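Local coordinates for large adhesion protein (Lap) involved in biofilm formation (Marinobacter hydrocarbonoclasticus, PDB 6XI3) that probably extends the biofilm-forming adhesin away from the bacterial surface through a row of tandem beta-sandwich repeats with calcium ions at the junctions between them, at residues 231-236 / 312-317; 257-262 / 286-291. All blocks are in the same frame, centred on the assembly; numbering follows the deposited sequence.

Interaction 1 of 2, residues 231-236 / 312-317; sequences VDSTAQ and GSLDAT. With CA (calcium ion), chain B.
Ser233 turns its hydroxyl toward Asp315 because OG lies anti to its own carbonyl carbon and beside its backbone N (chi1 -72°), while Val231 sends CG1 across to Ser313 by placing it anti to the backbone N (chi1 173°). The one direct hydrogen bond between the segments follows from the first torsion: Asp315 N donates to Ser233 OG over 2.9 Å and nearly straight, at 167°. The donor is the first residue beyond strand 305-314 and the acceptor the first beyond strand 223-232, so the bond ties two strand ends of an Ig-like beta-sandwich. Next to it, Val231 CG1 meets the carbonyl oxygen of Ser313 at 3.2 Å and reaches Leu314 CD1 at 3.9 Å, the two side chains crossing at about a right angle. The same CD1 also packs against Ser233 OG, and both Val231 and Leu314 continue onto Ile284.

Farther along the turn, a methyl group and a water take over. Ala316 CB approaches Ser233 O to 3.3 Å and also meets the CG of Gln236, and a water donates to both Ser233 O and Ala316 O. The turn that presents Ser233 O is held from within by an Asx motif, in which Ala235 N donates to Asp232 OD1 (3.0 Å) from well above the carboxylate plane.

Calcium is bound by Asp315 OD1 and Thr317 O, each at 2.2 Å, and Asp289, Asp343 and Asn399 complete the protein ligands. Asp315 thus takes a metal through its carboxylate while its amide is held by Ser233. The chemistry is consistent with second-shell support, in which a neutral hydroxyl would help position the backbone of a calcium ligand without adding charge near the ion.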
# COMPACT_ATOMS: atom_id res chain seq x y z
N VAL A 231 13.69 -5.99 -27.93
CA VAL A 231 14.39 -4.77 -28.41
C VAL A 231 14.28 -4.77 -29.94
O VAL A 231 14.85 -5.65 -30.60
CB VAL A 231 15.84 -4.74 -27.93
CG1 VAL A 231 16.59 -3.57 -28.57
CG2 VAL A 231 15.92 -4.68 -26.42
N ASP A 232 13.54 -3.83 -30.48
CA ASP A 232 13.40 -3.72 -31.96
C ASP A 232 14.53 -2.80 -32.43
O ASP A 232 14.41 -1.58 -32.26
CB ASP A 232 11.99 -3.25 -32.32
CG ASP A 232 11.77 -3.20 -33.82
OD1 ASP A 232 12.80 -3.05 -34.58
OD2 ASP A 232 10.61 -3.30 -34.23
N SER A 233 15.63 -3.38 -32.91
CA SER A 233 16.83 -2.60 -33.31
C SER A 233 16.57 -1.81 -34.60
O SER A 233 17.29 -0.83 -34.85
CB SER A 233 18.06 -3.51 -33.43
OG SER A 233 18.48 -3.91 -32.13
N THR A 234 15.58 -2.19 -35.41
CA THR A 234 15.19 -1.43 -36.64
C THR A 234 14.44 -0.15 -36.22
O THR A 234 14.85 0.95 -36.62
CB THR A 234 14.37 -2.33 -37.58
OG1 THR A 234 15.23 -3.44 -37.88
CG2 THR A 234 13.91 -1.63 -38.83
N ALA A 235 13.40 -0.28 -35.40
CA ALA A 235 12.60 0.87 -34.93
C ALA A 235 13.33 1.61 -33.79
O ALA A 235 12.89 2.70 -33.45
CB ALA A 235 11.23 0.40 -34.52
N GLN A 236 14.41 1.03 -33.22
CA GLN A 236 15.12 1.52 -32.00
C GLN A 236 14.10 1.77 -30.88
O GLN A 236 14.02 2.89 -30.35
CB GLN A 236 15.97 2.77 -32.28
CG GLN A 236 16.94 2.59 -33.45
CD GLN A 236 17.48 3.91 -33.95
OE1 GLN A 236 16.93 4.51 -34.86
NE2 GLN A 236 18.54 4.39 -33.33
N GLY A 312 19.35 -6.64 -21.86
CA GLY A 312 18.89 -6.62 -23.26
C GLY A 312 20.08 -6.31 -24.18
O GLY A 312 21.20 -6.14 -23.66
N SER A 313 19.84 -6.22 -25.47
CA SER A 313 20.91 -6.02 -26.47
C SER A 313 20.35 -5.19 -27.62
O SER A 313 19.18 -5.40 -28.00
CB SER A 313 21.46 -7.34 -26.92
OG SER A 313 22.58 -7.13 -27.75
N LEU A 314 21.13 -4.19 -28.05
CA LEU A 314 20.72 -3.23 -29.10
C LEU A 314 21.75 -3.37 -30.21
O LEU A 314 22.97 -3.44 -29.91
CB LEU A 314 20.69 -1.82 -28.51
CG LEU A 314 20.31 -0.68 -29.45
CD1 LEU A 314 18.96 -0.93 -30.10
CD2 LEU A 314 20.32 0.66 -28.72
N ASP A 315 21.26 -3.53 -31.44
CA ASP A 315 22.13 -3.64 -32.64
C ASP A 315 21.46 -2.88 -33.78
O ASP A 315 21.01 -3.55 -34.73
CB ASP A 315 22.43 -5.11 -32.95
CG ASP A 315 23.53 -5.30 -33.98
OD1 ASP A 315 24.11 -4.30 -34.41
OD2 ASP A 315 23.83 -6.48 -34.30
N ALA A 316 21.32 -1.55 -33.64
CA ALA A 316 20.64 -0.69 -34.66
C ALA A 316 21.58 -0.40 -35.85
O ALA A 316 21.10 -0.07 -36.91
CB ALA A 316 20.14 0.57 -34.01
N THR A 317 22.89 -0.56 -35.67
CA THR A 317 23.92 -0.27 -36.71
C THR A 317 24.83 -1.49 -36.90
O THR A 317 25.48 -1.95 -35.93
CB THR A 317 24.75 0.96 -36.32
OG1 THR A 317 23.86 2.04 -36.05
CG2 THR A 317 25.75 1.37 -37.38
CA CA B . 25.86 -2.94 -34.03
O HOH W 1 18.49 0.56 -37.08
O HOH W 2 27.26 -4.54 -35.10

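Interaction 2 of 2, residues 257-262 / 286-291; sequences VTDSAG and SLVDGN. With CA (calcium ion), chain B.
The chain leaves strand 252-258 through a type I beta turn from Asp259 to Gly262, set against the loop that leads into strand 290-299, with the CA atoms of Asp259 and Leu287 5.9 Å apart. The contact joins a strand end and its turn to that loop, at one end of an Ig-like beta-sandwich, and Asp259 links the two segments. With chi1 at 77°, its CG sits between the backbone N and the carbonyl carbon, and the two carboxylate oxygens divide the work. OD2 accepts from Val288 N at 2.8 Å, met on the anti side and 24° out of the carboxylate plane. OD1 turns back on its own turn, taking Ala261 N in an Asx turn and also the N of Asn263.

Apolar atoms close in around this buried acid. Val288 CG2 lies 3.3 Å from Asp259 OD2 and also touches Ala261 CB, whereas Leu287 carries CD1 to Val257 CG1 (3.7 Å), the two side chains running nearly perpendicular. Asp289, whose CB points away from 257-262, binds calcium through OD2 at 2.3 Å while its OD1 accepts from Ala316 N. One water stitches the backbones together: it accepts from Ser260 N and donates to Val288 O and Asn291 O, the last at 2.9 Å.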
# COMPACT_ATOMS: atom_id res chain seq x y z
N VAL A 257 16.76 2.61 -18.79
CA VAL A 257 17.48 1.76 -19.77
C VAL A 257 18.86 2.38 -19.95
O VAL A 257 18.93 3.56 -20.37
CB VAL A 257 16.75 1.66 -21.12
CG1 VAL A 257 17.41 0.62 -22.00
CG2 VAL A 257 15.27 1.36 -20.97
N THR A 258 19.89 1.59 -19.68
CA THR A 258 21.29 2.06 -19.62
C THR A 258 22.07 1.29 -20.69
O THR A 258 21.96 0.06 -20.75
CB THR A 258 21.85 1.96 -18.20
OG1 THR A 258 20.97 2.63 -17.28
CG2 THR A 258 23.22 2.61 -18.07
N ASP A 259 22.82 2.02 -21.50
CA ASP A 259 23.57 1.44 -22.63
C ASP A 259 25.03 1.25 -22.18
O ASP A 259 25.33 1.54 -21.03
CB ASP A 259 23.40 2.29 -23.89
CG ASP A 259 24.21 3.58 -23.98
OD1 ASP A 259 24.99 3.90 -23.06
OD2 ASP A 259 23.98 4.30 -24.95
N SER A 260 25.85 0.74 -23.09
CA SER A 260 27.25 0.31 -22.86
C SER A 260 28.18 1.52 -22.69
O SER A 260 29.32 1.32 -22.27
CB SER A 260 27.71 -0.57 -24.00
OG SER A 260 27.59 0.08 -25.27
N ALA A 261 27.70 2.74 -22.97
CA ALA A 261 28.48 4.00 -22.86
C ALA A 261 28.02 4.82 -21.64
O ALA A 261 28.56 5.91 -21.39
CB ALA A 261 28.36 4.79 -24.15
N GLY A 262 27.04 4.30 -20.90
CA GLY A 262 26.50 4.98 -19.71
C GLY A 262 25.34 5.91 -20.02
O GLY A 262 24.94 6.62 -19.09
N SER A 286 18.34 7.20 -28.65
CA SER A 286 19.47 7.95 -28.05
C SER A 286 20.56 6.99 -27.54
O SER A 286 21.60 7.48 -27.12
CB SER A 286 19.02 8.88 -26.96
OG SER A 286 18.62 8.16 -25.80
N LEU A 287 20.36 5.67 -27.56
CA LEU A 287 21.34 4.74 -26.96
C LEU A 287 22.22 4.10 -28.04
O LEU A 287 21.81 4.01 -29.19
CB LEU A 287 20.61 3.67 -26.17
CG LEU A 287 19.71 4.20 -25.06
CD1 LEU A 287 19.10 3.05 -24.30
CD2 LEU A 287 20.47 5.13 -24.11
N VAL A 288 23.41 3.67 -27.66
CA VAL A 288 24.37 3.09 -28.63
C VAL A 288 24.24 1.58 -28.54
O VAL A 288 23.78 1.07 -27.49
CB VAL A 288 25.80 3.57 -28.34
CG1 VAL A 288 25.90 5.08 -28.45
CG2 VAL A 288 26.32 3.09 -26.99
N ASP A 289 24.79 0.90 -29.54
CA ASP A 289 24.73 -0.57 -29.63
C ASP A 289 25.51 -1.21 -28.48
O ASP A 289 26.48 -0.60 -27.97
CB ASP A 289 25.21 -1.04 -30.99
CG ASP A 289 24.21 -0.78 -32.11
OD1 ASP A 289 23.09 -0.17 -31.84
OD2 ASP A 289 24.52 -1.24 -33.23
N GLY A 290 25.13 -2.45 -28.16
CA GLY A 290 25.77 -3.26 -27.12
C GLY A 290 24.75 -3.67 -26.07
O GLY A 290 23.52 -3.59 -26.34
N ASN A 291 25.23 -4.11 -24.91
CA ASN A 291 24.38 -4.54 -23.77
C ASN A 291 23.52 -3.37 -23.31
O ASN A 291 23.97 -2.18 -23.32
CB ASN A 291 25.22 -5.08 -22.60
CG ASN A 291 25.95 -6.37 -22.94
OD1 ASN A 291 25.62 -7.03 -23.93
ND2 ASN A 291 26.92 -6.73 -22.13
CA CA B . 25.86 -2.94 -34.03
O HOH W 3 24.91 -0.44 -25.39
O HOH W 2 27.26 -4.54 -35.10

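The centres of interactions 1 and 2 lie 10 Å apart, at one end of the same repeat. Along the chain interaction 2 is nested inside the loop that interaction 1 closes: 231-236 comes first, then 257-262, 286-291 and 312-317. Consecutive strands 290-299 and 305-314 are neighbours in one antiparallel sheet, whereas 231-236 lies at the end of strand 223-232 in another. The contacts meet where Leu314 O faces Gly290 N and Ala316 N faces Asp289 OD1, both at 2.9 Å and probably hydrogen-bonded. Both supply ligands to one calcium, to which Asp343 and Asn399 also bind, consistent with calcium holding successive repeats in an extended row.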